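Local coordinates for protein nucleoporin NUP159 (Saccharomyces cerevisiae, PDB 1XIP) that forms part of the nuclear pore complex, where its N-terminal beta-propeller tethers the helicase Dbp5 for mRNA export, at residues 236-250 with 261-275. Residues are numbered along the deposited sequence; the frame is centred on the assembly and turned at random.
Sequences SETDDEVSYDQKMYI and QETFDITPPFGQIVR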
# COMPACT_ATOMS: atom_id res chain seq x y z
N SER A 236 5.50 -17.30 -7.75
CA SER A 236 4.46 -17.93 -8.57
C SER A 236 3.07 -17.95 -7.91
O SER A 236 2.94 -18.13 -6.69
CB SER A 236 4.88 -19.36 -8.96
OG SER A 236 4.88 -20.21 -7.82
N GLU A 237 2.04 -17.78 -8.74
CA GLU A 237 0.62 -17.80 -8.33
C GLU A 237 0.27 -18.93 -7.34
O GLU A 237 -0.41 -18.70 -6.33
CB GLU A 237 -0.29 -17.89 -9.58
CG GLU A 237 -0.23 -16.69 -10.53
CD GLU A 237 1.01 -16.70 -11.43
OE1 GLU A 237 1.23 -17.69 -12.17
OE2 GLU A 237 1.78 -15.70 -11.40
N THR A 238 0.73 -20.15 -7.64
CA THR A 238 0.49 -21.31 -6.79
C THR A 238 1.80 -21.99 -6.44
O THR A 238 2.40 -22.68 -7.27
CB THR A 238 -0.48 -22.32 -7.48
OG1 THR A 238 -1.78 -21.73 -7.64
CG2 THR A 238 -0.77 -23.53 -6.56
N ASP A 239 2.25 -21.77 -5.20
CA ASP A 239 3.36 -22.55 -4.62
C ASP A 239 3.19 -22.67 -3.11
O ASP A 239 3.01 -21.67 -2.42
CB ASP A 239 4.72 -21.95 -4.99
CG ASP A 239 5.53 -22.85 -5.91
OD1 ASP A 239 4.99 -23.87 -6.40
OD2 ASP A 239 6.72 -22.61 -6.21
N ASP A 240 3.24 -23.90 -2.61
CA ASP A 240 2.96 -24.16 -1.19
C ASP A 240 3.96 -23.47 -0.26
O ASP A 240 3.56 -22.75 0.66
CB ASP A 240 2.90 -25.68 -0.91
CG ASP A 240 1.87 -26.05 0.16
OD1 ASP A 240 1.60 -27.27 0.32
OD2 ASP A 240 1.27 -25.22 0.89
N GLU A 241 5.26 -23.67 -0.54
CA GLU A 241 6.36 -23.17 0.30
C GLU A 241 6.90 -21.84 -0.24
O GLU A 241 6.94 -21.63 -1.45
CB GLU A 241 7.48 -24.22 0.36
CG GLU A 241 7.01 -25.67 0.55
CD GLU A 241 6.96 -26.49 -0.76
OE1 GLU A 241 7.33 -25.95 -1.84
OE2 GLU A 241 6.55 -27.68 -0.70
N VAL A 242 7.31 -20.94 0.66
CA VAL A 242 7.74 -19.59 0.24
C VAL A 242 8.77 -18.89 1.14
O VAL A 242 8.66 -18.86 2.37
CB VAL A 242 6.53 -18.65 -0.05
CG1 VAL A 242 6.08 -17.90 1.21
CG2 VAL A 242 6.86 -17.68 -1.18
N SER A 243 9.78 -18.32 0.48
CA SER A 243 10.83 -17.54 1.11
C SER A 243 11.00 -16.30 0.23
O SER A 243 10.98 -16.42 -1.00
CB SER A 243 12.13 -18.36 1.13
OG SER A 243 13.17 -17.68 1.80
N TYR A 244 11.12 -15.11 0.83
CA TYR A 244 11.41 -13.89 0.03
C TYR A 244 12.84 -13.40 0.19
O TYR A 244 13.37 -13.34 1.31
CB TYR A 244 10.42 -12.75 0.35
CG TYR A 244 8.98 -13.09 0.08
CD1 TYR A 244 8.46 -13.06 -1.22
CD2 TYR A 244 8.13 -13.45 1.11
CE1 TYR A 244 7.14 -13.39 -1.48
CE2 TYR A 244 6.82 -13.80 0.87
CZ TYR A 244 6.33 -13.76 -0.42
OH TYR A 244 5.02 -14.09 -0.64
N ASP A 245 13.46 -13.05 -0.93
CA ASP A 245 14.75 -12.40 -0.91
C ASP A 245 14.67 -11.07 -1.65
O ASP A 245 14.46 -11.03 -2.87
CB ASP A 245 15.83 -13.32 -1.51
CG ASP A 245 17.19 -12.64 -1.60
OD1 ASP A 245 17.59 -11.94 -0.61
OD2 ASP A 245 17.93 -12.73 -2.62
N GLN A 246 14.82 -9.97 -0.92
CA GLN A 246 14.56 -8.65 -1.49
C GLN A 246 15.60 -7.60 -1.15
O GLN A 246 16.14 -7.58 -0.04
CB GLN A 246 13.19 -8.17 -1.03
CG GLN A 246 12.05 -8.74 -1.83
CD GLN A 246 10.72 -8.49 -1.17
OE1 GLN A 246 10.61 -7.62 -0.33
NE2 GLN A 246 9.70 -9.26 -1.55
N LYS A 247 15.87 -6.70 -2.09
CA LYS A 247 16.72 -5.55 -1.82
C LYS A 247 15.97 -4.24 -1.98
O LYS A 247 15.32 -4.01 -2.99
CB LYS A 247 17.94 -5.58 -2.73
CG LYS A 247 18.96 -6.59 -2.29
CD LYS A 247 20.24 -6.44 -3.06
CE LYS A 247 21.30 -7.37 -2.53
NZ LYS A 247 21.87 -6.86 -1.25
N MSE A 248 16.07 -3.38 -0.96
CA MSE A 248 15.41 -2.07 -1.00
C MSE A 248 16.38 -0.94 -1.22
O MSE A 248 17.45 -0.89 -0.62
CB MSE A 248 14.58 -1.79 0.25
CG MSE A 248 14.62 -2.87 1.30
SE MSE A 248 13.51 -4.43 0.86
CE MSE A 248 11.77 -3.69 1.28
N TYR A 249 15.98 -0.00 -2.08
CA TYR A 249 16.81 1.15 -2.39
C TYR A 249 16.02 2.44 -2.28
O TYR A 249 14.89 2.52 -2.75
CB TYR A 249 17.40 1.01 -3.79
CG TYR A 249 18.40 -0.11 -3.91
CD1 TYR A 249 19.76 0.11 -3.72
CD2 TYR A 249 17.98 -1.40 -4.21
CE1 TYR A 249 20.67 -0.93 -3.84
CE2 TYR A 249 18.87 -2.43 -4.32
CZ TYR A 249 20.21 -2.20 -4.14
OH TYR A 249 21.09 -3.26 -4.28
N ILE A 250 16.62 3.43 -1.65
CA ILE A 250 16.12 4.78 -1.70
C ILE A 250 16.81 5.51 -2.86
O ILE A 250 18.03 5.57 -2.93
CB ILE A 250 16.39 5.49 -0.38
CG1 ILE A 250 15.80 4.69 0.80
CG2 ILE A 250 15.90 6.93 -0.44
CD1 ILE A 250 14.31 4.86 1.02
N GLN A 261 20.64 4.01 -2.84
CA GLN A 261 21.25 3.68 -1.56
C GLN A 261 20.46 2.55 -0.91
O GLN A 261 19.24 2.64 -0.84
CB GLN A 261 21.21 4.89 -0.62
CG GLN A 261 22.15 6.04 -0.97
CD GLN A 261 21.89 7.26 -0.10
OE1 GLN A 261 20.94 8.01 -0.34
NE2 GLN A 261 22.70 7.44 0.94
N GLU A 262 21.16 1.52 -0.43
CA GLU A 262 20.51 0.35 0.16
C GLU A 262 19.98 0.61 1.55
O GLU A 262 20.59 1.36 2.30
CB GLU A 262 21.49 -0.81 0.27
CG GLU A 262 21.53 -1.69 -0.97
CD GLU A 262 21.41 -3.18 -0.66
OE1 GLU A 262 22.07 -3.97 -1.36
OE2 GLU A 262 20.65 -3.55 0.26
N THR A 263 18.84 -0.01 1.88
CA THR A 263 18.46 -0.26 3.27
C THR A 263 18.24 -1.72 3.51
O THR A 263 17.76 -2.46 2.64
CB THR A 263 17.15 0.41 3.69
OG1 THR A 263 16.60 1.16 2.60
CG2 THR A 263 17.40 1.41 4.80
N PHE A 264 18.53 -2.11 4.74
CA PHE A 264 18.17 -3.40 5.24
C PHE A 264 17.14 -3.21 6.34
O PHE A 264 16.74 -4.17 6.99
CB PHE A 264 19.41 -4.12 5.76
CG PHE A 264 20.42 -4.41 4.69
CD1 PHE A 264 20.34 -5.59 3.92
CD2 PHE A 264 21.44 -3.50 4.41
CE1 PHE A 264 21.26 -5.85 2.90
CE2 PHE A 264 22.36 -3.75 3.41
CZ PHE A 264 22.27 -4.94 2.65
N ASP A 265 16.70 -1.97 6.53
CA ASP A 265 15.82 -1.64 7.67
C ASP A 265 14.41 -1.20 7.31
O ASP A 265 13.64 -0.81 8.19
CB ASP A 265 16.46 -0.59 8.60
CG ASP A 265 17.73 -1.08 9.27
OD1 ASP A 265 17.85 -2.31 9.56
OD2 ASP A 265 18.67 -0.29 9.54
N ILE A 266 14.07 -1.24 6.03
CA ILE A 266 12.69 -1.01 5.65
C ILE A 266 12.07 -2.35 5.33
O ILE A 266 12.48 -3.02 4.38
CB ILE A 266 12.57 -0.07 4.44
CG1 ILE A 266 12.92 1.37 4.84
CG2 ILE A 266 11.17 -0.11 3.90
CD1 ILE A 266 12.96 2.33 3.69
N THR A 267 11.09 -2.75 6.15
CA THR A 267 10.20 -3.86 5.80
C THR A 267 10.93 -5.15 5.41
O THR A 267 10.71 -5.65 4.31
CB THR A 267 9.30 -3.49 4.60
OG1 THR A 267 8.65 -2.24 4.85
CG2 THR A 267 8.22 -4.52 4.43
N PRO A 268 11.82 -5.68 6.25
CA PRO A 268 12.48 -6.94 5.90
C PRO A 268 11.49 -8.09 5.57
O PRO A 268 10.56 -8.35 6.34
CB PRO A 268 13.30 -7.26 7.17
CG PRO A 268 12.86 -6.28 8.23
CD PRO A 268 12.28 -5.13 7.54
N PRO A 269 11.71 -8.77 4.44
CA PRO A 269 10.73 -9.71 3.91
C PRO A 269 10.82 -11.11 4.49
O PRO A 269 11.27 -12.02 3.79
CB PRO A 269 11.09 -9.75 2.43
CG PRO A 269 12.53 -9.52 2.40
CD PRO A 269 12.91 -8.69 3.59
N PHE A 270 10.39 -11.29 5.74
CA PHE A 270 10.37 -12.60 6.38
C PHE A 270 9.03 -13.31 6.23
O PHE A 270 8.78 -14.34 6.87
CB PHE A 270 10.74 -12.46 7.87
CG PHE A 270 12.19 -12.12 8.09
CD1 PHE A 270 13.16 -13.12 8.14
CD2 PHE A 270 12.59 -10.78 8.19
CE1 PHE A 270 14.52 -12.79 8.32
CE2 PHE A 270 13.94 -10.45 8.37
CZ PHE A 270 14.91 -11.45 8.43
N GLY A 271 8.18 -12.79 5.37
CA GLY A 271 6.85 -13.36 5.19
C GLY A 271 6.86 -14.82 4.77
O GLY A 271 7.77 -15.27 4.06
N GLN A 272 5.83 -15.56 5.20
CA GLN A 272 5.64 -16.98 4.80
C GLN A 272 4.31 -17.31 4.11
O GLN A 272 4.00 -18.48 3.92
CB GLN A 272 5.83 -17.92 5.99
CG GLN A 272 7.08 -17.68 6.82
CD GLN A 272 6.92 -18.23 8.23
OE1 GLN A 272 6.30 -17.58 9.10
NE2 GLN A 272 7.44 -19.43 8.45
N ILE A 273 3.54 -16.30 3.73
CA ILE A 273 2.36 -16.51 2.89
C ILE A 273 2.70 -16.02 1.49
O ILE A 273 3.42 -15.03 1.33
CB ILE A 273 1.11 -15.73 3.45
CG1 ILE A 273 0.90 -15.94 4.97
CG2 ILE A 273 -0.16 -16.08 2.65
CD1 ILE A 273 1.09 -17.35 5.50
N VAL A 274 2.19 -16.71 0.48
CA VAL A 274 2.33 -16.28 -0.91
C VAL A 274 1.58 -14.99 -1.12
O VAL A 274 0.36 -14.94 -0.98
CB VAL A 274 1.79 -17.32 -1.92
CG1 VAL A 274 1.88 -16.77 -3.36
CG2 VAL A 274 2.55 -18.62 -1.79
N ARG A 275 2.32 -13.96 -1.47
CA ARG A 275 1.78 -12.64 -1.68
C ARG A 275 2.40 -12.02 -2.89
O ARG A 275 3.58 -12.24 -3.16
CB ARG A 275 2.04 -11.76 -0.46
CG ARG A 275 1.22 -12.17 0.71
CD ARG A 275 -0.25 -11.91 0.51
NE ARG A 275 -0.65 -10.83 1.39
CZ ARG A 275 -0.94 -9.60 1.01
NH1 ARG A 275 -0.92 -9.26 -0.27
NH2 ARG A 275 -1.28 -8.73 1.90
O HOH W 1 18.07 -4.14 0.73
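The Tyr244 ring meets backbone carbonyls at its edge: Ile273 O lies in the ring plane, and Gly271 O and Pro269 O sit near that plane. Over one face of the Phe264 ring, offset toward the rim, lies water 1, which accepts from Met248 N and donates to Glu262 OE2 and Thr263 O. With CG anti to its carbonyl carbon (chi1 -60°), the Tyr244 ring reaches along 271-275, and its hydroxyl is gripped twice, giving its proton to Ile273 O (OH to O, 2.7 Å) and accepting the N-H of Arg275 (N to OH, 2.8 Å). A phenylalanine in its place would probably leave Ile273 O and Arg275 N without this shared partner and the two loops less firmly joined. The other carboxylate oxygen of Glu262, OE1, takes Lys247 NZ on its syn lone pair in a 2.9 Å salt bridge, the lysine turning only at its last torsion (chi4 -76°). Between these two ends, Pro269 CB packs against Tyr244 CB at 3.7 Å and the proline slides past the extended Gln246, while the selenomethionine Met248 bends so that CE rests 3.3 Å from Ile266 O. Farther along, the Ile250 and Ile266 side chains cross at about a right angle, touching through their CD1 atoms (3.9 Å), and Ile250 N bonds Gln261 O. Here 246-254 and 257-263 form an antiparallel hairpin within one blade of the propeller. Strand 226-232 flanks it through Met248 and Tyr249, strand 4-5 continues the sheet beyond 257-263, and the loop after 263, which carries the PXFG repeat, packs against strands 279-284 and 306-308.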